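Local coordinates for protein copper-transporting ATPase PAA2, chloroplastic (Arabidopsis thaliana, PDB 5LBK) that uses ATP hydrolysis to move copper across the chloroplast thylakoid membrane into the lumen, the piece described here being its nucleotide-binding N-domain, at residues 13-17 with 18-22; 66-70 with 71-75; 95-98 with 99-103. All coordinates share one frame; numbering follows the deposited sequence.

The three contacts are local ones within the nucleotide-binding domain, and they follow in series along the chain. Contact 1 starts helix 17-27 after the edge strand 7-12. Contact 2 is the hairpin of strands 63-68 and 71-76, with its turn. Contact 3 lies on helix 91-102. The centres of contacts 1 and 2 lie about 14 Å apart, those of 1 and 3 about 16 Å, and those of 2 and 3 about 24 Å. Contacts 2 and 3 sit on opposite sides of the domain's centre. One antiparallel six-stranded sheet relates them: both helices pack on its strands, and contact 2 lies within it. They thus sample a helix start, a hairpin and a second helix of the domain that binds ATP in the transporter.

Contact 1: 13-17 with 18-22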
loop_
_atom_site.group_PDB
_atom_site.type_symbol
_atom_site.label_atom_id
_atom_site.label_comp_id
_atom_site.label_asym_id
_atom_site.label_seq_id
_atom_site.Cartn_x
_atom_site.Cartn_y
_atom_site.Cartn_z
ATOM N N LEU A 13 -9.176 4.556 -4.190
ATOM C CA LEU A 13 -10.565 4.456 -4.487
ATOM C C LEU A 13 -11.309 5.547 -3.696
ATOM O O LEU A 13 -11.492 6.625 -4.211
ATOM C CB LEU A 13 -11.034 3.036 -4.263
ATOM C CG LEU A 13 -10.448 2.089 -5.291
ATOM C CD1 LEU A 13 -10.416 0.620 -4.929
ATOM C CD2 LEU A 13 -11.150 2.258 -6.615
ATOM N N GLY A 14 -11.693 5.332 -2.466
ATOM C CA GLY A 14 -12.324 6.371 -1.684
ATOM C C GLY A 14 -11.373 7.269 -0.916
ATOM O O GLY A 14 -11.773 8.336 -0.444
ATOM N N TYR A 15 -10.109 6.885 -0.816
ATOM C CA TYR A 15 -9.152 7.542 0.056
ATOM C C TYR A 15 -8.414 8.657 -0.650
ATOM O O TYR A 15 -8.186 8.617 -1.858
ATOM C CB TYR A 15 -8.109 6.537 0.554
ATOM C CG TYR A 15 -8.518 5.706 1.766
ATOM C CD1 TYR A 15 -8.314 6.178 3.056
ATOM C CD2 TYR A 15 -9.074 4.436 1.616
ATOM C CE1 TYR A 15 -8.668 5.417 4.172
ATOM C CE2 TYR A 15 -9.436 3.676 2.725
ATOM C CZ TYR A 15 -9.218 4.160 3.995
ATOM O OH TYR A 15 -9.596 3.400 5.093
ATOM N N GLU A 16 -7.977 9.626 0.147
ATOM C CA GLU A 16 -7.024 10.620 -0.310
ATOM C C GLU A 16 -5.682 9.958 -0.604
ATOM O O GLU A 16 -5.233 9.076 0.126
ATOM C CB GLU A 16 -6.867 11.702 0.754
ATOM C CG GLU A 16 -8.193 12.207 1.333
ATOM C CD GLU A 16 -8.012 13.102 2.545
ATOM O OE1 GLU A 16 -9.000 13.754 2.957
ATOM O OE2 GLU A 16 -6.889 13.139 3.094
ATOM N N GLU A 17 -5.046 10.386 -1.692
ATOM C CA GLU A 17 -3.717 9.894 -2.035
ATOM C C GLU A 17 -2.778 9.927 -0.831
ATOM O O GLU A 17 -2.074 8.943 -0.543
ATOM C CB GLU A 17 -3.180 10.741 -3.194
ATOM C CG GLU A 17 -1.694 10.702 -3.413
ATOM C CD GLU A 17 -0.985 11.905 -2.837
ATOM O OE1 GLU A 17 -1.420 13.052 -3.084
ATOM O OE2 GLU A 17 0.018 11.698 -2.129
ATOM N N GLN A 18 -2.774 11.042 -0.093
ATOM C CA GLN A 18 -1.838 11.155 1.015
ATOM C C GLN A 18 -2.104 10.069 2.045
ATOM O O GLN A 18 -1.169 9.569 2.692
ATOM C CB GLN A 18 -1.923 12.546 1.663
ATOM C CG GLN A 18 -3.247 12.844 2.417
ATOM C CD GLN A 18 -3.232 14.144 3.238
ATOM O OE1 GLN A 18 -2.181 14.753 3.480
ATOM N NE2 GLN A 18 -4.416 14.559 3.686
ATOM N N GLU A 19 -3.372 9.717 2.248
ATOM C CA GLU A 19 -3.679 8.727 3.271
ATOM C C GLU A 19 -3.148 7.363 2.861
ATOM O O GLU A 19 -2.628 6.625 3.706
ATOM C CB GLU A 19 -5.177 8.641 3.539
ATOM C CG GLU A 19 -5.790 9.871 4.176
ATOM C CD GLU A 19 -7.255 9.672 4.596
ATOM O OE1 GLU A 19 -7.527 9.690 5.820
ATOM O OE2 GLU A 19 -8.133 9.507 3.708
ATOM N N VAL A 20 -3.265 7.021 1.564
ATOM C CA VAL A 20 -2.756 5.744 1.065
ATOM C C VAL A 20 -1.247 5.686 1.217
ATOM O O VAL A 20 -0.690 4.673 1.668
ATOM C CB VAL A 20 -3.194 5.505 -0.398
ATOM C CG1 VAL A 20 -2.485 4.273 -1.007
ATOM C CG2 VAL A 20 -4.704 5.350 -0.441
ATOM N N LEU A 21 -0.564 6.763 0.839
ATOM C CA LEU A 21 0.878 6.822 0.994
ATOM C C LEU A 21 1.286 6.755 2.459
ATOM O O LEU A 21 2.286 6.108 2.781
ATOM C CB LEU A 21 1.393 8.097 0.348
ATOM C CG LEU A 21 2.876 8.284 0.155
ATOM C CD1 LEU A 21 3.526 7.085 -0.522
ATOM C CD2 LEU A 21 3.051 9.609 -0.655
ATOM N N LYS A 22 0.568 7.470 3.349
ATOM C CA LYS A 22 0.920 7.483 4.772
ATOM C C LYS A 22 0.850 6.086 5.359
ATOM O O LYS A 22 1.719 5.684 6.142
ATOM C CB LYS A 22 -0.022 8.375 5.573
ATOM C CG LYS A 22 0.257 9.853 5.468
ATOM C CD LYS A 22 -0.712 10.635 6.352
ATOM C CE LYS A 22 -0.317 12.120 6.413
ATOM N NZ LYS A 22 -1.240 12.971 7.220
#
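Glu-16 and Gln-18 join side chains at the start of helix 17-27, where Glu-16 is the N-cap residue. Gln-18 NE2 donates to Glu-16 OE2 at 2.9 Å. The bond is almost straight at 176°, and the acceptor lies in the plane of the Gln-18 amide. The two side chains run side by side and point the same way. Gln-18 CG sits between its backbone N and carbonyl carbon (chi1 68°), which turns the extended chain back toward Glu-16.

The backbone of the cap is also engaged. Glu-16 O accepts from Val-20 N at 3.2 Å, the first i to i+4 bond of the helix, and takes a weaker bond from Glu-19 N. Glu-17 O accepts from Leu-21 N at 3.0 Å.

Glu-19 crosses the Tyr-15 side chain at about a right angle. Its OE2 comes to the edge of the ring, near the ring plane, 3.4 Å from Tyr-15 CD1. The carboxylates of Glu-16 and Glu-19 are close too, with their OE2 atoms 3.9 Å apart. This like-charge pair probably costs some energy. The amide proton given to Glu-16 OE2 is likely to offset part of it.

Tyr-15 OH is satisfied by Glu-126, and Tyr-15 O by the hydroxyl of Ser-12 in strand 7-12. These bonds probably help to hold the loop that leads from the strand into the helix. Val-20 is buried against Val-10 and Ser-12 of the same strand. Its CG2 also reaches Tyr-15 CB, at 3.7 Å.

Contact 2: 66-70 with 71-75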
loop_
_atom_site.group_PDB
_atom_site.type_symbol
_atom_site.label_atom_id
_atom_site.label_comp_id
_atom_site.label_asym_id
_atom_site.label_seq_id
_atom_site.Cartn_x
_atom_site.Cartn_y
_atom_site.Cartn_z
ATOM N N ALA A 66 1.077 -4.746 8.899
ATOM C CA ALA A 66 1.230 -4.164 10.223
ATOM C C ALA A 66 -0.109 -3.582 10.635
ATOM O O ALA A 66 -0.939 -3.236 9.790
ATOM C CB ALA A 66 2.293 -3.055 10.246
ATOM N N GLU A 67 -0.299 -3.438 11.941
ATOM C CA GLU A 67 -1.538 -2.864 12.448
ATOM C C GLU A 67 -1.374 -1.350 12.569
ATOM O O GLU A 67 -0.458 -0.864 13.244
ATOM C CB GLU A 67 -1.916 -3.501 13.784
ATOM C CG GLU A 67 -3.357 -3.284 14.123
ATOM C CD GLU A 67 -3.860 -4.001 15.367
ATOM O OE1 GLU A 67 -3.077 -4.694 16.070
ATOM O OE2 GLU A 67 -5.068 -3.849 15.635
ATOM N N ILE A 68 -2.271 -0.615 11.922
ATOM C CA ILE A 68 -2.280 0.850 11.948
ATOM C C ILE A 68 -3.579 1.318 12.584
ATOM O O ILE A 68 -4.661 1.053 12.053
ATOM C CB ILE A 68 -2.187 1.455 10.550
ATOM C CG1 ILE A 68 -1.145 0.793 9.658
ATOM C CG2 ILE A 68 -1.993 2.980 10.664
ATOM C CD1 ILE A 68 0.175 0.811 10.160
ATOM N N ASP A 69 -3.463 2.026 13.695
ATOM C CA ASP A 69 -4.601 2.531 14.460
ATOM C C ASP A 69 -5.739 1.510 14.543
ATOM O O ASP A 69 -6.901 1.796 14.245
ATOM C CB ASP A 69 -5.093 3.849 13.872
ATOM C CG ASP A 69 -6.028 4.569 14.799
ATOM O OD1 ASP A 69 -5.533 5.305 15.677
ATOM O OD2 ASP A 69 -7.254 4.386 14.664
ATOM N N GLY A 70 -5.403 0.301 14.982
ATOM C CA GLY A 70 -6.424 -0.679 15.297
ATOM C C GLY A 70 -6.890 -1.534 14.138
ATOM O O GLY A 70 -7.751 -2.402 14.337
ATOM N N ARG A 71 -6.339 -1.337 12.942
ATOM C CA ARG A 71 -6.682 -2.144 11.778
ATOM C C ARG A 71 -5.433 -2.606 11.061
ATOM O O ARG A 71 -4.482 -1.837 10.899
ATOM C CB ARG A 71 -7.539 -1.368 10.814
ATOM C CG ARG A 71 -8.997 -1.268 11.262
ATOM C CD ARG A 71 -9.776 -2.520 10.831
ATOM N NE ARG A 71 -11.016 -2.665 11.583
ATOM C CZ ARG A 71 -12.144 -2.013 11.342
ATOM N NH1 ARG A 71 -12.218 -1.142 10.345
ATOM N NH2 ARG A 71 -13.203 -2.242 12.115
ATOM N N PHE A 72 -5.444 -3.856 10.603
ATOM C CA PHE A 72 -4.332 -4.350 9.810
ATOM C C PHE A 72 -4.353 -3.743 8.408
ATOM O O PHE A 72 -5.415 -3.585 7.793
ATOM C CB PHE A 72 -4.363 -5.873 9.738
ATOM C CG PHE A 72 -3.832 -6.511 11.015
ATOM C CD1 PHE A 72 -2.474 -6.494 11.288
ATOM C CD2 PHE A 72 -4.695 -6.999 11.972
ATOM C CE1 PHE A 72 -2.004 -7.038 12.495
ATOM C CE2 PHE A 72 -4.219 -7.528 13.142
ATOM C CZ PHE A 72 -2.873 -7.512 13.395
ATOM N N VAL A 73 -3.158 -3.431 7.910
ATOM C CA VAL A 73 -2.896 -2.872 6.580
ATOM C C VAL A 73 -1.787 -3.714 5.970
ATOM O O VAL A 73 -0.824 -4.079 6.672
ATOM C CB VAL A 73 -2.471 -1.388 6.655
ATOM C CG1 VAL A 73 -2.060 -0.850 5.231
ATOM C CG2 VAL A 73 -3.586 -0.530 7.300
ATOM N N ALA A 74 -1.957 -4.104 4.721
ATOM C CA ALA A 74 -1.000 -4.942 3.994
ATOM C C ALA A 74 -0.524 -4.220 2.732
ATOM O O ALA A 74 -1.303 -3.548 2.074
ATOM C CB ALA A 74 -1.642 -6.283 3.660
ATOM N N VAL A 75 0.772 -4.334 2.424
ATOM C CA VAL A 75 1.410 -3.751 1.264
ATOM C C VAL A 75 2.210 -4.827 0.553
ATOM O O VAL A 75 2.988 -5.531 1.192
ATOM C CB VAL A 75 2.347 -2.586 1.667
ATOM C CG1 VAL A 75 2.938 -1.951 0.439
ATOM C CG2 VAL A 75 1.593 -1.512 2.442
#
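Glu-67 lies across one face of the Phe-72 ring, in a tight beta hairpin. Its CB stands over the ring face, offset toward the rim, and makes a CH-pi contact 4.1 Å from the ring centroid. The Glu-67 chain is extended, with CG opposite the backbone N (chi1 -162°). This carries the carboxylate on over the far part of the ring. The carboxylate and ring planes are stacked, 20° apart, and Glu-67 OE1 is 3.9 Å from Phe-72 CZ. An alanine in place of Phe-72 is likely to leave the Glu-67 chain without the flat surface it rests on, and its carboxylate freer to turn.

The other face of the hairpin carries Ile-68 and Val-73. The two branches cross at a slant, with Ile-68 CG1 3.6 Å from Val-73 CG2.

Glu-67 and Phe-72 form a non-hydrogen-bonded pair. The pairs beside it are hydrogen-bonded. Ala-66 N binds Val-73 O at 3.0 Å, and Val-73 N returns to Ala-66 O at 2.9 Å. Ile-68 N reaches Arg-71 O at 2.7 Å. Arg-71 N closes the type I' turn on Ile-68 O, from above the carbonyl plane. The backbone angles of Gly-70 would press a CB into the carbonyl O of Asp-69, reason enough for a glycine.

Strand 71-76 also pairs with strand 117-123, through Ala-74 and Gly-122. Ile-68 and Val-73 pack against helix 17-27, on Ala-26 and Val-27. On the opposite face Phe-72 touches Phe-85, and Ala-74 meets Trp-80 of helix 78-84.

Contact 3: 95-98 with 99-103; sequences VKLE and SLLDH
Ser-99 OG stands beside its own backbone N, opposite the carbonyl carbon (chi1 -78°), and this turns the hydroxyl back along helix 91-102 to Val-95 O. The hydroxyl donates to that oxygen at 3.0 Å, from above the carbonyl plane. Ser-99 N donates to the same Val-95 O at 2.7 Å, so two donors from one residue grip a single carbonyl. Val-95 CG1 lies 3.9 Å from Ser-99 OG, so the methyl flanks the hydroxyl.

Leu-97 and Leu-101 are one turn apart. Their side chains lie side by side and point the same way. Leu-97 CG meets Leu-101 CD1 at 4.1 Å. Both lean on the sheet: Leu-97 touches Tyr-120 and Ile-128, and Leu-101 touches Val-118, Tyr-120 and Ala-131.

Glu-98 is bent at chi2 (-63°). Its chain runs obliquely to that of Leu-101, and OE2 comes within 3.8 Å of Leu-101 CD1. The same OE2 is hydrogen-bonded to the hydroxyl of Tyr-120 on strand 117-123.

The regular helix bonds run alongside. Leu-100 N binds Lys-96 O at 3.0 Å, Leu-101 N binds Leu-97 O, and Asp-102 N binds Glu-98 O at 2.7 Å.

Chemically, the contact has two sides. The apolar leucine pair and the Glu-98 to Tyr-120 bond probably hold the helix on the sheet together, one by packing and the other by a polar link. On the exposed side the Ser-99 hydroxyl, bonded to Val-95 O, is satisfied within the helix itself.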
loop_
_atom_site.group_PDB
_atom_site.type_symbol
_atom_site.label_atom_id
_atom_site.label_comp_id
_atom_site.label_asym_id
_atom_site.label_seq_id
_atom_site.Cartn_x
_atom_site.Cartn_y
_atom_site.Cartn_z
ATOM N N VAL A 95 -11.664 -3.140 -11.777
ATOM C CA VAL A 95 -11.511 -2.655 -13.146
ATOM C C VAL A 95 -11.073 -1.191 -13.128
ATOM O O VAL A 95 -10.163 -0.790 -13.852
ATOM C CB VAL A 95 -12.827 -2.832 -13.928
ATOM C CG1 VAL A 95 -12.747 -2.087 -15.241
ATOM C CG2 VAL A 95 -13.131 -4.331 -14.139
ATOM N N LYS A 96 -11.728 -0.385 -12.291
ATOM C CA LYS A 96 -11.376 1.032 -12.206
ATOM C C LYS A 96 -9.908 1.196 -11.821
ATOM O O LYS A 96 -9.143 1.922 -12.466
ATOM C CB LYS A 96 -12.270 1.721 -11.168
ATOM C CG LYS A 96 -13.750 1.877 -11.612
ATOM C CD LYS A 96 -13.895 2.859 -12.753
ATOM C CE LYS A 96 -15.362 3.019 -13.171
ATOM N NZ LYS A 96 -15.525 4.098 -14.193
ATOM N N LEU A 97 -9.487 0.493 -10.778
ATOM C CA LEU A 97 -8.117 0.621 -10.302
ATOM C C LEU A 97 -7.141 0.182 -11.373
ATOM O O LEU A 97 -6.127 0.825 -11.608
ATOM C CB LEU A 97 -7.932 -0.225 -9.028
ATOM C CG LEU A 97 -6.616 -0.076 -8.303
ATOM C CD1 LEU A 97 -6.469 1.339 -7.793
ATOM C CD2 LEU A 97 -6.561 -1.062 -7.167
ATOM N N GLU A 98 -7.403 -0.973 -11.990
ATOM C CA GLU A 98 -6.501 -1.464 -13.015
ATOM C C GLU A 98 -6.580 -0.615 -14.273
ATOM O O GLU A 98 -5.611 -0.538 -15.028
ATOM C CB GLU A 98 -6.816 -2.944 -13.303
ATOM C CG GLU A 98 -6.564 -3.815 -12.054
ATOM C CD GLU A 98 -5.086 -3.823 -11.616
ATOM O OE1 GLU A 98 -4.188 -3.985 -12.447
ATOM O OE2 GLU A 98 -4.808 -3.600 -10.438
ATOM N N SER A 99 -7.720 0.022 -14.526
ATOM C CA SER A 99 -7.797 0.890 -15.688
ATOM C C SER A 99 -6.935 2.124 -15.499
ATOM O O SER A 99 -6.280 2.566 -16.440
ATOM C CB SER A 99 -9.229 1.331 -15.979
ATOM O OG SER A 99 -9.960 0.315 -16.605
ATOM N N LEU A 100 -6.916 2.676 -14.286
ATOM C CA LEU A 100 -6.023 3.785 -13.984
ATOM C C LEU A 100 -4.565 3.381 -14.090
ATOM O O LEU A 100 -3.736 4.110 -14.648
ATOM C CB LEU A 100 -6.303 4.318 -12.600
ATOM C CG LEU A 100 -7.595 5.053 -12.386
ATOM C CD1 LEU A 100 -7.939 5.045 -10.988
ATOM C CD2 LEU A 100 -7.443 6.515 -12.867
ATOM N N LEU A 101 -4.207 2.256 -13.486
ATOM C CA LEU A 101 -2.814 1.839 -13.573
ATOM C C LEU A 101 -2.419 1.443 -14.997
ATOM O O LEU A 101 -1.292 1.734 -15.428
ATOM C CB LEU A 101 -2.570 0.689 -12.602
ATOM C CG LEU A 101 -2.812 1.065 -11.154
ATOM C CD1 LEU A 101 -3.045 -0.212 -10.345
ATOM C CD2 LEU A 101 -1.661 1.838 -10.601
ATOM N N ASP A 102 -3.300 0.743 -15.741
ATOM C CA ASP A 102 -2.946 0.369 -17.108
ATOM C C ASP A 102 -2.531 1.601 -17.902
ATOM O O ASP A 102 -1.801 1.477 -18.890
ATOM C CB ASP A 102 -4.128 -0.328 -17.831
ATOM C CG ASP A 102 -4.041 -1.875 -17.852
ATOM O OD1 ASP A 102 -3.116 -2.468 -17.256
ATOM O OD2 ASP A 102 -4.948 -2.494 -18.471
ATOM N N HIS A 103 -2.946 2.784 -17.453
ATOM C CA HIS A 103 -2.718 4.091 -18.096
ATOM C C HIS A 103 -3.775 4.325 -19.158
ATOM O O HIS A 103 -4.756 5.027 -18.904
ATOM C CB HIS A 103 -1.306 4.231 -18.687
ATOM C CG HIS A 103 -0.222 4.218 -17.647
ATOM N ND1 HIS A 103 -0.231 5.070 -16.562
ATOM C CD2 HIS A 103 0.907 3.475 -17.535
ATOM C CE1 HIS A 103 0.835 4.837 -15.815
ATOM N NE2 HIS A 103 1.543 3.878 -16.384
#